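6-phospho-beta-d glycosidase (Streptococcus pyogenes, PDB 5FOO) probably hydrolyses 6-phosphorylated beta-glucosides, acting as a family 1 glycoside hydrolase built on a TIM barrel. Local coordinates at residues Gln26-Leu30 with Phe31-Tyr35; Asp104-Ala108 with Asn109-Pro113; Ala144-Lys147 with Val148-Gln152; Glu151-Gly154 with Asp155-Lys158. The protein carries 1 engineered substitution. One frame throughout, in Å; residues are numbered along the deposited sequence.

Contact 3 lies within an outer helix of the eight-stranded barrel, and contacts 2 and 4 where such helices lead back to strands, whereas contact 1 lies in a loop and helix close to the ligand. In contact 1 the side chain of Phe31 is about 8 Å from the bound 6-phosphocyclophellitol, and its ring meets Trp424, which lines that pocket. Contacts 2 and 4 lead into consecutive strands, 112-116 and 159-161. They touch through a salt bridge, Asp104 OD1 to Arg156 NH1 at 2.8 Å. Contact 3 runs into contact 4 along helix 136-153, sharing Glu151 and Gln152, with centres about 9 Å apart. Contact 1 stands about 22 Å from contact 3, centre to centre, without touching it.

Contact 1: Gln26-Leu30 with Phe31-Tyr35; sequences QHRNL and FDYWY. With PO4 (phosphate ion), chain M.
Asn29 and Asp32 approach to 5.2 Å between CA atoms where the loop 26-29 runs into helix 30-37. The first helical bonds start here, Tyr33 N to Asn29 O at 3.1 Å and Trp34 N to Leu30 O at 3.0 Å. Across this turn each of the two side chains accepts from the other's main chain. Asn29 holds CG between its backbone N and carbonyl carbon (chi1 70°), which brings OD1 over the turn to take the N-H of Asp32 at 3.0 Å, from above the carbonyl plane of the amide. Asp32 OD2 accepts from Asn29 N at 2.8 Å, on the anti side of the carboxylate and tilted well out of its plane. This exchange is a capping box with Asn29 as N-cap, and it stacks amide on carboxylate with planes 24° apart. A water spans Asn29 ND2 and Asp32 OD1. Farther out, Asn29 ND2 donates to Gln78, while Asp32 OD2 has a salt bridge with Lys25. Arg28 lies beside Tyr33: ring atom CD1 sits over one face of the guanidinium, 3.7 Å from NH1, and the planes stand 87° apart. The same guanidinium reaches a phosphate ion, probably from the crystallisation liquor. Phosphate O4 is gripped by Arg28 N and NE, O1 by Arg28 NH2, and O3 by ND1 of His27, whose NE2 donates to Asp84 O.

Contact 2: Asp104-Ala108 with Asn109-Pro113; sequences DACLA and NGIRP. With EDO (1,2-ethanediol), chain I.
Cys106 and Ile111 lie 4.8 Å apart between CA atoms, and Leu107 and Gly110 4.9 Å, because the chain folds back on the last turn of helix 93-108. The fold-back is a Schellman motif. Its two defining bonds are Ile111 N to Cys106 O at 2.9 Å and, inside that, Gly110 N to Leu107 O at 2.8 Å; Gly110, with its positive phi of 66°, is the C-prime residue. The motif ends the helix and sends the chain into barrel strand 112-116, one of the helix-to-strand connections of the TIM barrel.

Side chains pack against the turn in two places. In one, Cys106 rests against the strand start, its SG on Pro113 CB at 3.8 Å and, more loosely, on Ile111 CG2. Leu107 starts away from residues 109-113, yet its branch CD2 comes back to Pro113 CD at 3.7 Å, the side chain and the proline ring meeting at about a right angle. The buried members of the group also pack on neighbours, Cys106 on Leu62 of helix 54-67 and Ile111 on Tyr73 of strand 72-76. Beyond the turn, Arg112 donates from NE to O1 of a 1,2-ethanediol probably left by the crystallisation liquor, and NH1 makes a salt bridge with Asp159.

Elsewhere, Asn109 folds over the helix end. With CG anti to its carbonyl carbon (chi1 -76°), its amide joins its own backbone N at a single acceptor: Ala105 O takes Asn109 N and, from the opposite face of its carbonyl plane, Asn109 ND2 at 2.9 Å.

Contact 3: Ala144-Lys147 with Val148-Gln152; sequences AFSK and VCFEQ
Phe150 lies back over Ser146, one turn earlier in helix 136-153, and its ring can be followed outward from the backbone. CB is 3.7 Å from Ser146 O. CG comes closer, 3.2 Å from Ser146 O, and CD2 matches it, so that the carbonyl oxygen stands over one face of the ring, displaced toward the rim. CE2 is still near the carbonyl and also reaches the serine side chain, 3.7 Å from Ser146 OG, and the tip CZ ends beside Ser146 CB. The first torsion explains this course: CG is anti to the carbonyl carbon (chi1 -52°), which turns the ring back toward the preceding turn. The backbone bond Phe150 N to Ser146 O, 2.9 Å and nearly straight at 170°, fixes the oxygen beneath it, while Ser146 OG is hydrogen-bonded to Val143 O.

The neighbouring i to i+4 pair joins sulfur and ring. Cys149 SG approaches Phe145 CE1 to 3.5 Å and lies 4.1 Å from the ring centroid, in an oblique position 35° off the normal. Phe145 stacks on Trp79 of the short helix 79-82, while Phe150 meets Trp160 of barrel strand 159-161 and Tyr207 of helix 186-208 edge-to-face.

On the exposed side, Glu151 runs its CG and CD along Lys147 O, but the charged ends remain apart, with Lys147 NZ 6.5 Å from Glu151 OE2. The side-chain contacts here are thus mainly ring-to-carbonyl packing and a sulfur-aromatic approach between buried residues, added to regular backbone hydrogen bonds, with no Lys147-Glu151 salt bridge.

Contact 4: Glu151-Gly154 with Asp155-Lys158; sequences EQFG and DRVK
The Phe153 ring and the Arg156 guanidinium meet obliquely, their planes 55° apart, with Arg156 NH2 at the ring's edge, 4.0 Å from Phe153 CD1. One face of the ring carries Gln152 CB over its centre. The guanidinium has Gln152 O at its own edge, in plane, and Asp155 CG at the edge as well. That carboxylate is gripped side-on by two nitrogens in a salt bridge: Arg156 NE meets Asp155 OD2 at 3.0 Å, tilted from the guanidinium plane, and Arg156 NH2 meets the syn lone pair of Asp155 OD1 at 3.3 Å, close to that plane. The bend in the arginine chain (chi3 -64°) brings the group back to its neighbour's carboxylate. Asp104 and Asn100, both of helix 93-108, bind Arg156 NH1 and NH2 respectively, so the guanidinium ties this turn to helix 93-108, which packs beside it in the TIM barrel.

The turn itself links helix 136-153 to barrel strand 159-161. Phe153 O is its backbone anchor, accepting from two successive amides, Arg156 N at 3.0 Å and Val157 N at 2.9 Å. The second bond is almost straight, 177°, and lies in the carbonyl plane; the first comes from above that plane. Beside it Val157 CG2 packs loosely on Phe153 CB; the Phe153 side chain also touches Leu96, Tyr99 and Ile103 of helix 93-108.

Gly154 O is taken by a side chain: Lys158 NZ donates to it at 2.9 Å, in the carbonyl plane, and also pairs with Asp216. A water donates to Glu151 O and, weakly, to Asp155 OD1.

Contact 1: Gln26-Leu30 with Phe31-Tyr35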
loop_
_atom_site.group_PDB
_atom_site.type_symbol
_atom_site.label_atom_id
_atom_site.label_comp_id
_atom_site.label_asym_id
_atom_site.label_seq_id
_atom_site.Cartn_x
_atom_site.Cartn_y
_atom_site.Cartn_z
ATOM N N GLN A 26 -8.415 5.511 -20.351
ATOM C CA GLN A 26 -8.810 4.664 -21.459
ATOM C C GLN A 26 -9.455 3.355 -21.007
ATOM O O GLN A 26 -10.356 2.844 -21.679
ATOM C CB GLN A 26 -7.596 4.399 -22.353
ATOM C CG GLN A 26 -7.876 3.555 -23.568
ATOM C CD GLN A 26 -6.674 3.390 -24.512
ATOM O OE1 GLN A 26 -5.666 4.084 -24.472
ATOM N NE2 GLN A 26 -6.808 2.453 -25.385
ATOM N N HIS A 27 -8.976 2.757 -19.925
ATOM C CA HIS A 27 -9.394 1.390 -19.620
ATOM C C HIS A 27 -9.937 1.391 -18.238
ATOM O O HIS A 27 -9.616 2.271 -17.435
ATOM C CB HIS A 27 -8.184 0.395 -19.651
ATOM C CG HIS A 27 -7.409 0.334 -20.943
ATOM N ND1 HIS A 27 -7.805 -0.436 -22.022
ATOM C CD2 HIS A 27 -6.209 0.861 -21.293
ATOM C CE1 HIS A 27 -6.913 -0.358 -22.993
ATOM N NE2 HIS A 27 -5.954 0.467 -22.599
ATOM N N ARG A 28 -10.688 0.333 -17.932
ATOM C CA ARG A 28 -11.136 0.043 -16.576
ATOM C C ARG A 28 -10.179 -0.844 -15.803
ATOM O O ARG A 28 -9.691 -1.865 -16.321
ATOM C CB ARG A 28 -12.518 -0.647 -16.594
ATOM C CG ARG A 28 -13.595 0.223 -17.287
ATOM C CD ARG A 28 -14.863 -0.557 -17.619
ATOM N NE ARG A 28 -14.566 -1.631 -18.543
ATOM C CZ ARG A 28 -15.443 -2.512 -18.996
ATOM N NH1 ARG A 28 -16.722 -2.494 -18.646
ATOM N NH2 ARG A 28 -15.008 -3.410 -19.827
ATOM N N ASN A 29 -9.930 -0.448 -14.558
ATOM C CA ASN A 29 -9.318 -1.337 -13.633
ATOM C C ASN A 29 -10.331 -2.247 -12.964
ATOM O O ASN A 29 -11.502 -2.120 -13.223
ATOM C CB ASN A 29 -8.383 -0.569 -12.656
ATOM C CG ASN A 29 -9.108 0.329 -11.658
ATOM O OD1 ASN A 29 -10.072 -0.045 -11.022
ATOM N ND2 ASN A 29 -8.537 1.487 -11.434
ATOM N N LEU A 30 -9.887 -3.158 -12.105
ATOM C CA LEU A 30 -10.828 -4.086 -11.467
ATOM C C LEU A 30 -11.873 -3.346 -10.711
ATOM O O LEU A 30 -13.060 -3.688 -10.845
ATOM C CB LEU A 30 -10.162 -5.069 -10.540
ATOM C CG LEU A 30 -9.115 -5.945 -11.183
ATOM C CD1 LEU A 30 -8.590 -6.982 -10.219
ATOM C CD2 LEU A 30 -9.621 -6.613 -12.458
ATOM N N PHE A 31 -11.485 -2.341 -9.923
ATOM C CA PHE A 31 -12.508 -1.606 -9.133
ATOM C C PHE A 31 -13.503 -0.741 -9.961
ATOM O O PHE A 31 -14.683 -0.677 -9.624
ATOM C CB PHE A 31 -11.879 -0.770 -8.032
ATOM C CG PHE A 31 -11.765 -1.495 -6.719
ATOM C CD1 PHE A 31 -12.868 -1.613 -5.880
ATOM C CD2 PHE A 31 -10.534 -2.030 -6.300
ATOM C CE1 PHE A 31 -12.750 -2.274 -4.662
ATOM C CE2 PHE A 31 -10.405 -2.693 -5.097
ATOM C CZ PHE A 31 -11.515 -2.832 -4.262
ATOM N N ASP A 32 -13.030 -0.123 -11.048
ATOM C CA ASP A 32 -13.876 0.610 -11.934
ATOM C C ASP A 32 -14.952 -0.344 -12.469
ATOM O O ASP A 32 -16.129 0.041 -12.558
ATOM C CB ASP A 32 -13.145 1.162 -13.159
ATOM C CG ASP A 32 -11.940 2.024 -12.822
ATOM O OD1 ASP A 32 -12.018 2.818 -11.866
ATOM O OD2 ASP A 32 -10.929 1.924 -13.566
ATOM N N TYR A 33 -14.529 -1.544 -12.868
ATOM C CA TYR A 33 -15.436 -2.540 -13.423
ATOM C C TYR A 33 -16.493 -3.007 -12.426
ATOM O O TYR A 33 -17.728 -3.081 -12.742
ATOM C CB TYR A 33 -14.682 -3.769 -13.909
ATOM C CG TYR A 33 -15.611 -4.829 -14.437
ATOM C CD1 TYR A 33 -16.240 -4.653 -15.671
ATOM C CD2 TYR A 33 -15.816 -6.031 -13.738
ATOM C CE1 TYR A 33 -17.082 -5.631 -16.184
ATOM C CE2 TYR A 33 -16.645 -7.026 -14.241
ATOM C CZ TYR A 33 -17.287 -6.798 -15.461
ATOM O OH TYR A 33 -18.091 -7.734 -15.982
ATOM N N TRP A 34 -15.983 -3.331 -11.243
ATOM C CA TRP A 34 -16.798 -3.720 -10.129
ATOM C C TRP A 34 -17.871 -2.708 -9.759
ATOM O O TRP A 34 -19.030 -3.083 -9.505
ATOM C CB TRP A 34 -15.944 -4.041 -8.893
ATOM C CG TRP A 34 -16.546 -5.118 -7.952
ATOM C CD1 TRP A 34 -17.650 -5.910 -8.166
ATOM C CD2 TRP A 34 -16.033 -5.492 -6.680
ATOM N NE1 TRP A 34 -17.844 -6.742 -7.086
ATOM C CE2 TRP A 34 -16.872 -6.492 -6.161
ATOM C CE3 TRP A 34 -14.962 -5.031 -5.897
ATOM C CZ2 TRP A 34 -16.646 -7.081 -4.928
ATOM C CZ3 TRP A 34 -14.723 -5.636 -4.664
ATOM C CH2 TRP A 34 -15.547 -6.644 -4.201
ATOM N N TYR A 35 -17.499 -1.436 -9.675
ATOM C CA TYR A 35 -18.475 -0.409 -9.461
ATOM C C TYR A 35 -19.509 -0.331 -10.604
ATOM O O TYR A 35 -20.696 -0.084 -10.336
ATOM C CB TYR A 35 -17.843 0.951 -9.170
ATOM C CG TYR A 35 -18.881 2.018 -8.959
ATOM C CD1 TYR A 35 -19.499 2.160 -7.721
ATOM C CD2 TYR A 35 -19.304 2.809 -10.014
ATOM C CE1 TYR A 35 -20.501 3.104 -7.517
ATOM C CE2 TYR A 35 -20.314 3.754 -9.857
ATOM C CZ TYR A 35 -20.913 3.891 -8.615
ATOM O OH TYR A 35 -21.872 4.829 -8.431
HETATM P P PO4 M . -11.397 -1.956 -20.962
HETATM O O1 PO4 M . -12.028 -3.344 -20.971
HETATM O O2 PO4 M . -11.720 -1.080 -22.151
HETATM O O3 PO4 M . -9.831 -2.208 -21.075
HETATM O O4 PO4 M . -11.980 -1.241 -19.813
HETATM O O HOH W 1 -9.991 3.798 -10.541
#

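Contact 2: Asp104-Ala108 with Asn109-Pro113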
loop_
_atom_site.group_PDB
_atom_site.type_symbol
_atom_site.label_atom_id
_atom_site.label_comp_id
_atom_site.label_asym_id
_atom_site.label_seq_id
_atom_site.Cartn_x
_atom_site.Cartn_y
_atom_site.Cartn_z
ATOM N N ASP A 104 5.984 16.849 -12.761
ATOM C CA ASP A 104 6.540 18.219 -12.890
ATOM C C ASP A 104 6.008 19.138 -11.786
ATOM O O ASP A 104 6.759 19.939 -11.265
ATOM C CB ASP A 104 6.251 18.833 -14.249
ATOM C CG ASP A 104 7.023 18.148 -15.392
ATOM O OD1 ASP A 104 8.059 17.491 -15.174
ATOM O OD2 ASP A 104 6.515 18.228 -16.531
ATOM N N ALA A 105 4.727 18.981 -11.408
ATOM C CA ALA A 105 4.152 19.788 -10.326
ATOM C C ALA A 105 4.807 19.416 -8.994
ATOM O O ALA A 105 5.104 20.265 -8.172
ATOM C CB ALA A 105 2.648 19.595 -10.277
ATOM N N CYS A 106 5.150 18.154 -8.808
ATOM C CA CYS A 106 5.866 17.769 -7.617
ATOM C C CYS A 106 7.175 18.557 -7.507
ATOM O O CYS A 106 7.432 19.227 -6.482
ATOM C CB CYS A 106 6.146 16.260 -7.564
ATOM S SG CYS A 106 4.805 15.189 -6.965
ATOM N N LEU A 107 8.015 18.440 -8.537
ATOM C CA LEU A 107 9.336 19.091 -8.516
ATOM C C LEU A 107 9.195 20.613 -8.432
ATOM O O LEU A 107 9.850 21.198 -7.606
ATOM C CB LEU A 107 10.199 18.678 -9.704
ATOM C CG LEU A 107 10.454 17.179 -9.855
ATOM C CD1 LEU A 107 11.355 16.973 -11.066
ATOM C CD2 LEU A 107 11.092 16.650 -8.582
ATOM N N ALA A 108 8.263 21.225 -9.181
ATOM C CA ALA A 108 8.073 22.674 -9.099
ATOM C C ALA A 108 7.729 23.115 -7.684
ATOM O O ALA A 108 8.072 24.214 -7.303
ATOM C CB ALA A 108 7.028 23.177 -10.091
ATOM N N ASN A 109 7.110 22.248 -6.879
ATOM C CA ASN A 109 6.826 22.587 -5.490
ATOM C C ASN A 109 7.845 22.161 -4.494
ATOM O O ASN A 109 7.598 22.300 -3.305
ATOM C CB ASN A 109 5.423 22.051 -5.140
ATOM C CG ASN A 109 4.324 22.915 -5.740
ATOM O OD1 ASN A 109 4.101 24.057 -5.291
ATOM N ND2 ASN A 109 3.654 22.407 -6.799
ATOM N N GLY A 110 9.000 21.637 -4.938
ATOM C CA GLY A 110 10.006 21.037 -4.048
ATOM C C GLY A 110 9.590 19.737 -3.307
ATOM O O GLY A 110 10.070 19.445 -2.223
ATOM N N ILE A 111 8.673 18.986 -3.901
ATOM C CA ILE A 111 8.173 17.719 -3.365
ATOM C C ILE A 111 8.833 16.578 -4.117
ATOM O O ILE A 111 8.744 16.486 -5.325
ATOM C CB ILE A 111 6.623 17.692 -3.436
ATOM C CG1 ILE A 111 6.057 18.732 -2.451
ATOM C CG2 ILE A 111 6.020 16.322 -3.066
ATOM C CD1 ILE A 111 4.562 18.922 -2.581
ATOM N N ARG A 112 9.524 15.730 -3.394
ATOM C CA ARG A 112 10.021 14.493 -3.951
ATOM C C ARG A 112 8.842 13.550 -4.410
ATOM O O ARG A 112 8.033 13.148 -3.589
ATOM C CB ARG A 112 10.827 13.767 -2.891
ATOM C CG ARG A 112 11.438 12.428 -3.371
ATOM C CD ARG A 112 12.145 11.731 -2.221
ATOM N NE ARG A 112 13.381 12.398 -1.877
ATOM C CZ ARG A 112 14.504 12.364 -2.614
ATOM N NH1 ARG A 112 14.614 11.636 -3.719
ATOM N NH2 ARG A 112 15.564 13.061 -2.214
ATOM N N PRO A 113 8.749 13.246 -5.707
ATOM C CA PRO A 113 7.698 12.351 -6.165
ATOM C C PRO A 113 8.078 10.886 -5.920
ATOM O O PRO A 113 9.173 10.464 -6.296
ATOM C CB PRO A 113 7.614 12.646 -7.641
ATOM C CG PRO A 113 9.047 13.070 -8.039
ATOM C CD PRO A 113 9.577 13.768 -6.831
HETATM C C1 EDO I . 12.510 14.628 0.943
HETATM O O1 EDO I . 13.188 14.670 -0.302
HETATM C C2 EDO I . 13.393 15.218 2.042
HETATM O O2 EDO I . 14.649 14.547 1.976
#

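Contact 3: Ala144-Lys147 with Val148-Gln152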
loop_
_atom_site.group_PDB
_atom_site.type_symbol
_atom_site.label_atom_id
_atom_site.label_comp_id
_atom_site.label_asym_id
_atom_site.label_seq_id
_atom_site.Cartn_x
_atom_site.Cartn_y
_atom_site.Cartn_z
ATOM N N ALA A 144 6.444 -4.735 -19.079
ATOM C CA ALA A 144 6.508 -3.821 -20.185
ATOM C C ALA A 144 5.930 -2.457 -19.833
ATOM O O ALA A 144 6.492 -1.398 -20.220
ATOM C CB ALA A 144 5.854 -4.435 -21.387
ATOM N N PHE A 145 4.811 -2.453 -19.072
ATOM C CA PHE A 145 4.281 -1.208 -18.508
ATOM C C PHE A 145 5.322 -0.473 -17.634
ATOM O O PHE A 145 5.473 0.737 -17.746
ATOM C CB PHE A 145 2.986 -1.514 -17.709
ATOM C CG PHE A 145 2.632 -0.528 -16.670
ATOM C CD1 PHE A 145 2.307 0.772 -17.010
ATOM C CD2 PHE A 145 2.483 -0.930 -15.332
ATOM C CE1 PHE A 145 1.923 1.670 -16.042
ATOM C CE2 PHE A 145 2.138 -0.027 -14.377
ATOM C CZ PHE A 145 1.846 1.267 -14.727
ATOM N N SER A 146 5.990 -1.205 -16.761
ATOM C CA SER A 146 6.985 -0.612 -15.841
ATOM C C SER A 146 8.122 0.042 -16.640
ATOM O O SER A 146 8.560 1.157 -16.282
ATOM C CB SER A 146 7.513 -1.616 -14.796
ATOM O OG SER A 146 8.475 -2.522 -15.374
ATOM N N LYS A 147 8.563 -0.625 -17.717
ATOM C CA LYS A 147 9.587 -0.062 -18.604
ATOM C C LYS A 147 9.149 1.265 -19.245
ATOM O O LYS A 147 9.937 2.217 -19.303
ATOM C CB LYS A 147 9.930 -0.994 -19.751
ATOM C CG LYS A 147 10.908 -2.092 -19.514
ATOM C CD LYS A 147 11.357 -2.585 -20.913
ATOM C CE LYS A 147 12.440 -3.621 -20.852
ATOM N NZ LYS A 147 11.875 -4.990 -20.661
ATOM N N VAL A 148 7.902 1.351 -19.723
ATOM C CA VAL A 148 7.402 2.660 -20.192
ATOM C C VAL A 148 7.597 3.696 -19.091
ATOM O O VAL A 148 8.176 4.744 -19.356
ATOM C CB VAL A 148 5.919 2.622 -20.684
ATOM C CG1 VAL A 148 5.413 3.976 -21.034
ATOM C CG2 VAL A 148 5.760 1.695 -21.899
ATOM N N CYS A 149 7.132 3.396 -17.857
ATOM C CA CYS A 149 7.232 4.338 -16.735
ATOM C C CYS A 149 8.695 4.794 -16.491
ATOM O O CYS A 149 8.997 5.967 -16.423
ATOM C CB CYS A 149 6.684 3.723 -15.478
ATOM S SG CYS A 149 4.873 3.468 -15.538
ATOM N N PHE A 150 9.593 3.842 -16.368
ATOM C CA PHE A 150 11.010 4.171 -16.155
ATOM C C PHE A 150 11.627 5.032 -17.333
ATOM O O PHE A 150 12.303 6.026 -17.063
ATOM C CB PHE A 150 11.810 2.923 -15.953
ATOM C CG PHE A 150 11.265 2.007 -14.887
ATOM C CD1 PHE A 150 10.685 2.507 -13.725
ATOM C CD2 PHE A 150 11.414 0.631 -15.027
ATOM C CE1 PHE A 150 10.225 1.640 -12.733
ATOM C CE2 PHE A 150 11.017 -0.220 -14.038
ATOM C CZ PHE A 150 10.408 0.281 -12.878
ATOM N N GLU A 151 11.339 4.675 -18.579
ATOM C CA GLU A 151 11.812 5.428 -19.734
ATOM C C GLU A 151 11.242 6.829 -19.787
ATOM O O GLU A 151 11.953 7.769 -20.089
ATOM C CB GLU A 151 11.479 4.674 -21.018
ATOM C CG GLU A 151 12.319 3.412 -21.100
ATOM C CD GLU A 151 11.871 2.415 -22.131
ATOM O OE1 GLU A 151 10.922 2.695 -22.879
ATOM O OE2 GLU A 151 12.513 1.338 -22.205
ATOM N N GLN A 152 9.966 6.989 -19.444
ATOM C CA GLN A 152 9.307 8.256 -19.637
ATOM C C GLN A 152 9.498 9.188 -18.478
ATOM O O GLN A 152 9.539 10.393 -18.684
ATOM C CB GLN A 152 7.832 8.071 -19.908
ATOM C CG GLN A 152 7.489 7.350 -21.215
ATOM C CD GLN A 152 8.007 8.091 -22.425
ATOM O OE1 GLN A 152 7.977 9.320 -22.468
ATOM N NE2 GLN A 152 8.547 7.350 -23.378
#

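Contact 4: Glu151-Gly154 with Asp155-Lys158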
loop_
_atom_site.group_PDB
_atom_site.type_symbol
_atom_site.label_atom_id
_atom_site.label_comp_id
_atom_site.label_asym_id
_atom_site.label_seq_id
_atom_site.Cartn_x
_atom_site.Cartn_y
_atom_site.Cartn_z
ATOM N N GLU A 151 11.339 4.675 -18.579
ATOM C CA GLU A 151 11.812 5.428 -19.734
ATOM C C GLU A 151 11.242 6.829 -19.787
ATOM O O GLU A 151 11.953 7.769 -20.089
ATOM C CB GLU A 151 11.479 4.674 -21.018
ATOM C CG GLU A 151 12.319 3.412 -21.100
ATOM C CD GLU A 151 11.871 2.415 -22.131
ATOM O OE1 GLU A 151 10.922 2.695 -22.879
ATOM O OE2 GLU A 151 12.513 1.338 -22.205
ATOM N N GLN A 152 9.966 6.989 -19.444
ATOM C CA GLN A 152 9.307 8.256 -19.637
ATOM C C GLN A 152 9.498 9.188 -18.478
ATOM O O GLN A 152 9.539 10.393 -18.684
ATOM C CB GLN A 152 7.832 8.071 -19.908
ATOM C CG GLN A 152 7.489 7.350 -21.215
ATOM C CD GLN A 152 8.007 8.091 -22.425
ATOM O OE1 GLN A 152 7.977 9.320 -22.468
ATOM N NE2 GLN A 152 8.547 7.350 -23.378
ATOM N N PHE A 153 9.588 8.641 -17.262
ATOM C CA PHE A 153 9.583 9.433 -16.065
ATOM C C PHE A 153 10.819 9.337 -15.237
ATOM O O PHE A 153 10.984 10.128 -14.294
ATOM C CB PHE A 153 8.372 9.021 -15.168
ATOM C CG PHE A 153 7.046 9.005 -15.930
ATOM C CD1 PHE A 153 6.634 10.138 -16.636
ATOM C CD2 PHE A 153 6.238 7.873 -15.969
ATOM C CE1 PHE A 153 5.432 10.155 -17.330
ATOM C CE2 PHE A 153 5.055 7.849 -16.726
ATOM C CZ PHE A 153 4.661 9.003 -17.406
ATOM N N GLY A 154 11.696 8.399 -15.543
ATOM C CA GLY A 154 12.876 8.124 -14.665
ATOM C C GLY A 154 14.004 9.142 -14.589
ATOM O O GLY A 154 14.915 9.060 -13.703
ATOM N N ASP A 155 13.906 10.127 -15.462
ATOM C CA ASP A 155 14.817 11.278 -15.476
ATOM C C ASP A 155 14.467 12.125 -14.318
ATOM O O ASP A 155 15.354 12.763 -13.757
ATOM C CB ASP A 155 14.674 12.109 -16.789
ATOM C CG ASP A 155 13.250 12.635 -17.005
ATOM O OD1 ASP A 155 12.239 11.881 -16.854
ATOM O OD2 ASP A 155 13.120 13.806 -17.268
ATOM N N ARG A 156 13.178 12.117 -13.922
ATOM C CA ARG A 156 12.707 12.974 -12.806
ATOM C C ARG A 156 12.280 12.249 -11.538
ATOM O O ARG A 156 12.450 12.766 -10.428
ATOM C CB ARG A 156 11.590 13.874 -13.291
ATOM C CG ARG A 156 12.062 15.066 -14.170
ATOM C CD ARG A 156 10.900 15.588 -15.026
ATOM N NE ARG A 156 10.546 14.483 -15.931
ATOM C CZ ARG A 156 9.355 14.214 -16.493
ATOM N NH1 ARG A 156 8.258 14.946 -16.231
ATOM N NH2 ARG A 156 9.256 13.130 -17.287
ATOM N N VAL A 157 11.680 11.075 -11.696
ATOM C CA VAL A 157 11.386 10.210 -10.545
ATOM C C VAL A 157 12.570 9.276 -10.263
ATOM O O VAL A 157 12.988 8.485 -11.135
ATOM C CB VAL A 157 10.152 9.320 -10.829
ATOM C CG1 VAL A 157 9.876 8.381 -9.656
ATOM C CG2 VAL A 157 8.945 10.180 -11.175
ATOM N N LYS A 158 13.058 9.359 -9.035
ATOM C CA LYS A 158 14.141 8.533 -8.544
ATOM C C LYS A 158 13.742 7.539 -7.468
ATOM O O LYS A 158 14.602 6.864 -6.891
ATOM C CB LYS A 158 15.220 9.465 -7.945
ATOM C CG LYS A 158 15.844 10.457 -8.942
ATOM C CD LYS A 158 16.067 9.920 -10.345
ATOM C CE LYS A 158 17.035 10.789 -11.170
ATOM N NZ LYS A 158 17.229 10.333 -12.564
HETATM O O HOH W 2 12.733 10.133 -19.129
#